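Local coordinates for protein DnaJ homolog subfamily C member 10 (Mus musculus, PDB 3APQ) that acts as a disulfide reductase of the endoplasmic reticulum that helps proteins fold and misfolded ones be degraded, here its J domain and first thioredoxin domain, at residues 47-50 with 51-54; 70-73 with 74-78. All blocks are in the same frame, centred on the assembly; numbering follows the deposited sequence.

Interaction 1 (47-50 with 51-54); sequences KINR and AYEV
The backbone O of Asn-49 accepts the N-H of Glu-53 at 2.8 Å, the shortest polar bond in this piece of helix, with an N-H...O angle of 156°. The Glu-53 side chain lies along the same carbonyl: its CG stands anti to its own carbonyl carbon (chi1 -58°), which carries it back over the preceding turn, and CG comes to 3.2 Å from Asn-49 O. Beyond CG the chain is extended, and the carboxylate ends near the Asn-49 amide, crossing it at a slant, Glu-53 CD 3.7 Å from Asn-49 ND2, the two planes 46° apart. Neither carboxylate oxygen of Glu-53 comes closer than 3.8 Å to Asn-49 ND2, so this is contact rather than a bond; the amide does donate to a loop carbonyl. An alanine in place of Glu-53 would probably strip the cover from this flank of the Asn-49 amide and take away a negative charge beside its N-H groups. On the buried side, Ala-51 CB sits 3.4 Å from Ile-48 O, and the neighbouring Tyr-52 N bonds that same oxygen at 2.9 Å. The Tyr-52 ring then leads off toward helix 16-30, stacking on Phe-23, while Asn-49 OD1 lies at its edge. One turn after Arg-50, Val-54 brings CG2 to 3.6 Å from Arg-50 O. The Arg-50 chain runs out extended to a salt bridge with Glu-69. Four successive i to i+4 backbone bonds make this regular alpha-helix, part of the long helix 41-55 that packs against helix 16-30 in the J-domain fold.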
loop_
_atom_site.group_PDB
_atom_site.type_symbol
_atom_site.label_atom_id
_atom_site.label_comp_id
_atom_site.label_asym_id
_atom_site.label_seq_id
_atom_site.Cartn_x
_atom_site.Cartn_y
_atom_site.Cartn_z
ATOM N N LYS A 47 8.946 17.243 10.267
ATOM C CA LYS A 47 10.231 16.655 9.867
ATOM C C LYS A 47 10.094 15.166 9.589
ATOM O O LYS A 47 10.677 14.676 8.651
ATOM C CB LYS A 47 11.292 16.814 10.941
ATOM C CG LYS A 47 11.722 18.268 11.243
ATOM C CD LYS A 47 12.521 18.456 12.586
ATOM C CE LYS A 47 13.763 17.518 12.748
ATOM N NZ LYS A 47 13.444 16.125 13.325
ATOM N N ILE A 48 9.352 14.464 10.445
ATOM C CA ILE A 48 9.138 13.008 10.257
ATOM C C ILE A 48 8.309 12.816 8.989
ATOM O O ILE A 48 8.575 11.928 8.179
ATOM C CB ILE A 48 8.384 12.360 11.492
ATOM C CG1 ILE A 48 9.202 12.317 12.763
ATOM C CG2 ILE A 48 7.889 10.952 11.177
ATOM C CD1 ILE A 48 10.682 12.567 12.589
ATOM N N ASN A 49 7.238 13.614 8.836
ATOM C CA ASN A 49 6.407 13.507 7.624
ATOM C C ASN A 49 7.191 13.755 6.324
ATOM O O ASN A 49 6.994 13.052 5.345
ATOM C CB ASN A 49 5.170 14.433 7.671
ATOM C CG ASN A 49 4.114 14.019 6.646
ATOM O OD1 ASN A 49 3.700 12.843 6.585
ATOM N ND2 ASN A 49 3.737 14.948 5.794
ATOM N N ARG A 50 8.094 14.748 6.334
ATOM C CA ARG A 50 8.894 15.099 5.157
ATOM C C ARG A 50 9.804 13.931 4.783
ATOM O O ARG A 50 9.904 13.572 3.582
ATOM C CB ARG A 50 9.706 16.378 5.463
ATOM C CG ARG A 50 10.682 16.806 4.476
ATOM C CD ARG A 50 11.262 18.176 5.008
ATOM N NE ARG A 50 12.265 18.718 4.105
ATOM C CZ ARG A 50 13.545 18.380 4.115
ATOM N NH1 ARG A 50 13.987 17.507 5.005
ATOM N NH2 ARG A 50 14.392 18.915 3.225
ATOM N N ALA A 51 10.433 13.346 5.803
ATOM C CA ALA A 51 11.214 12.076 5.654
ATOM C C ALA A 51 10.394 10.958 5.008
ATOM O O ALA A 51 10.794 10.379 3.984
ATOM C CB ALA A 51 11.767 11.623 6.992
ATOM N N TYR A 52 9.265 10.637 5.630
ATOM C CA TYR A 52 8.361 9.620 5.098
ATOM C C TYR A 52 7.959 9.918 3.647
ATOM O O TYR A 52 7.939 9.018 2.798
ATOM C CB TYR A 52 7.106 9.380 5.996
ATOM C CG TYR A 52 6.158 8.455 5.307
ATOM C CD1 TYR A 52 6.512 7.099 5.087
ATOM C CD2 TYR A 52 4.915 8.921 4.810
ATOM C CE1 TYR A 52 5.641 6.216 4.364
ATOM C CE2 TYR A 52 4.040 8.052 4.124
ATOM C CZ TYR A 52 4.417 6.716 3.902
ATOM O OH TYR A 52 3.582 5.896 3.188
ATOM N N GLU A 53 7.615 11.162 3.327
ATOM C CA GLU A 53 7.167 11.417 1.946
ATOM C C GLU A 53 8.266 11.235 0.893
ATOM O O GLU A 53 7.997 10.973 -0.292
ATOM C CB GLU A 53 6.448 12.760 1.812
ATOM C CG GLU A 53 5.225 12.807 2.748
ATOM C CD GLU A 53 4.147 13.761 2.336
ATOM O OE1 GLU A 53 4.464 14.893 1.882
ATOM O OE2 GLU A 53 2.961 13.363 2.482
ATOM N N VAL A 54 9.513 11.370 1.310
ATOM C CA VAL A 54 10.585 11.140 0.349
ATOM C C VAL A 54 10.844 9.607 0.230
ATOM O O VAL A 54 10.883 9.042 -0.878
ATOM C CB VAL A 54 11.856 11.935 0.697
ATOM C CG1 VAL A 54 13.094 11.331 -0.073
ATOM C CG2 VAL A 54 11.631 13.439 0.382
#

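Interaction 2 (70-73 with 74-78); sequences KGLE and DNQGG
Gln-76 reaches back across the turn with its side-chain amide, and OE1 accepts the N-H of Glu-73 at 3.0 Å. The bond is nearly straight at the hydrogen, but the donor stands above the amide's carbonyl plane, 47° out of it, so it misses the lone-pair direction. A second bond runs the other way between the same two residues: Gln-76 N to Glu-73 O, weak at 3.4 Å. Together they close a small ring in which both the N-H and the C=O of Glu-73 are held by one residue. The reach depends on the first torsion of Gln-76, which puts CG between its backbone N and carbonyl carbon (chi1 79°); from there the chain extends past Glu-73 O, with CG 3.4 Å from that oxygen. The amide finishes against Leu-72, OE1 being 3.4 Å from Leu-72 CA and NE2 3.7 Å from the methyl CD2, so the CD2 branch of the leucine packs on the amide nitrogen. Farther out, the Glu-73 carboxylate is turned 81° from the Gln-76 amide and only brushes Gln-76 CB with OE1. Over one face of the turn, Asn-75 OD1 approaches Glu-73 CB at 3.8 Å. Leu-72 and Gln-76 both lie on Arg-50 and Val-54 of helix 41-55. The arrangement is a type I beta turn, Glu-73 to Gln-76, braced by a glutamine side chain in the loop that follows helix 58-67.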
loop_
_atom_site.group_PDB
_atom_site.type_symbol
_atom_site.label_atom_id
_atom_site.label_comp_id
_atom_site.label_asym_id
_atom_site.label_seq_id
_atom_site.Cartn_x
_atom_site.Cartn_y
_atom_site.Cartn_z
ATOM N N LYS A 70 19.267 16.792 -2.145
ATOM C CA LYS A 70 19.360 17.588 -3.351
ATOM C C LYS A 70 17.954 17.892 -3.916
ATOM O O LYS A 70 17.097 16.986 -3.976
ATOM C CB LYS A 70 20.211 16.816 -4.369
ATOM C CG LYS A 70 20.399 17.577 -5.657
ATOM C CD LYS A 70 21.010 16.670 -6.691
ATOM C CE LYS A 70 21.520 17.497 -7.833
ATOM N NZ LYS A 70 22.101 16.558 -8.839
ATOM N N GLY A 71 17.713 19.163 -4.271
ATOM C CA GLY A 71 16.433 19.576 -4.831
ATOM C C GLY A 71 15.239 19.613 -3.870
ATOM O O GLY A 71 14.135 20.026 -4.269
ATOM N N LEU A 72 15.439 19.223 -2.605
ATOM C CA LEU A 72 14.367 19.315 -1.587
ATOM C C LEU A 72 14.301 20.724 -1.012
ATOM O O LEU A 72 15.276 21.454 -1.081
ATOM C CB LEU A 72 14.605 18.298 -0.457
ATOM C CG LEU A 72 14.811 16.826 -0.828
ATOM C CD1 LEU A 72 14.759 15.972 0.438
ATOM C CD2 LEU A 72 13.729 16.383 -1.834
ATOM N N GLU A 73 13.148 21.105 -0.470
ATOM C CA GLU A 73 13.016 22.367 0.273
ATOM C C GLU A 73 12.859 22.087 1.764
ATOM O O GLU A 73 12.304 21.036 2.171
ATOM C CB GLU A 73 11.828 23.161 -0.247
ATOM C CG GLU A 73 11.933 23.315 -1.733
ATOM C CD GLU A 73 10.643 23.756 -2.371
ATOM O OE1 GLU A 73 9.586 23.101 -2.159
ATOM O OE2 GLU A 73 10.714 24.753 -3.115
ATOM N N ASP A 74 13.353 23.014 2.588
ATOM C CA ASP A 74 13.262 22.849 4.039
ATOM C C ASP A 74 11.805 22.747 4.526
ATOM O O ASP A 74 11.525 22.037 5.482
ATOM C CB ASP A 74 14.003 23.972 4.774
ATOM C CG ASP A 74 15.526 23.785 4.738
ATOM O OD1 ASP A 74 16.004 22.709 4.304
ATOM O OD2 ASP A 74 16.258 24.711 5.136
ATOM N N ASN A 75 10.885 23.434 3.860
ATOM C CA ASN A 75 9.485 23.405 4.315
ATOM C C ASN A 75 8.514 22.496 3.538
ATOM O O ASN A 75 7.309 22.583 3.778
ATOM C CB ASN A 75 8.884 24.821 4.356
ATOM C CG ASN A 75 8.812 25.451 2.978
ATOM O OD1 ASN A 75 9.545 25.040 2.065
ATOM N ND2 ASN A 75 7.928 26.427 2.805
ATOM N N GLN A 76 9.003 21.662 2.615
ATOM C CA GLN A 76 8.134 20.705 1.912
ATOM C C GLN A 76 7.763 19.542 2.869
ATOM O O GLN A 76 8.336 19.419 3.969
ATOM C CB GLN A 76 8.815 20.183 0.639
ATOM C CG GLN A 76 9.832 19.100 0.924
ATOM C CD GLN A 76 10.459 18.515 -0.329
ATOM O OE1 GLN A 76 10.966 19.249 -1.198
ATOM N NE2 GLN A 76 10.437 17.187 -0.426
ATOM N N GLY A 77 6.794 18.711 2.481
ATOM C CA GLY A 77 6.303 17.638 3.375
ATOM C C GLY A 77 5.526 18.201 4.559
ATOM O O GLY A 77 5.581 17.673 5.675
ATOM N N GLY A 78 4.775 19.273 4.320
ATOM C CA GLY A 78 4.060 19.951 5.398
ATOM C C GLY A 78 2.599 19.567 5.571
ATOM O O GLY A 78 1.932 20.073 6.482
#

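Interaction 1 comes first along the chain, inside helix 41-55; interaction 2 follows in the loop between helices 58-67 and 83-88. Their centres are about 9 Å apart, and the two touch directly. Arg-50 NE reaches Glu-73 O at 3.0 Å and Asn-49 ND2 reaches Gly-77 O at 3.3 Å, both probable hydrogen bonds, while Arg-50 CD packs on Gln-76 O and Glu-53 OE1 on the CA of Gly-77. Side chains on one flank of the helix thus hold carbonyls at two points of the loop. The chain leaving helix 58-67 is thereby laid back over helix 41-55 on its way toward the thioredoxin domain.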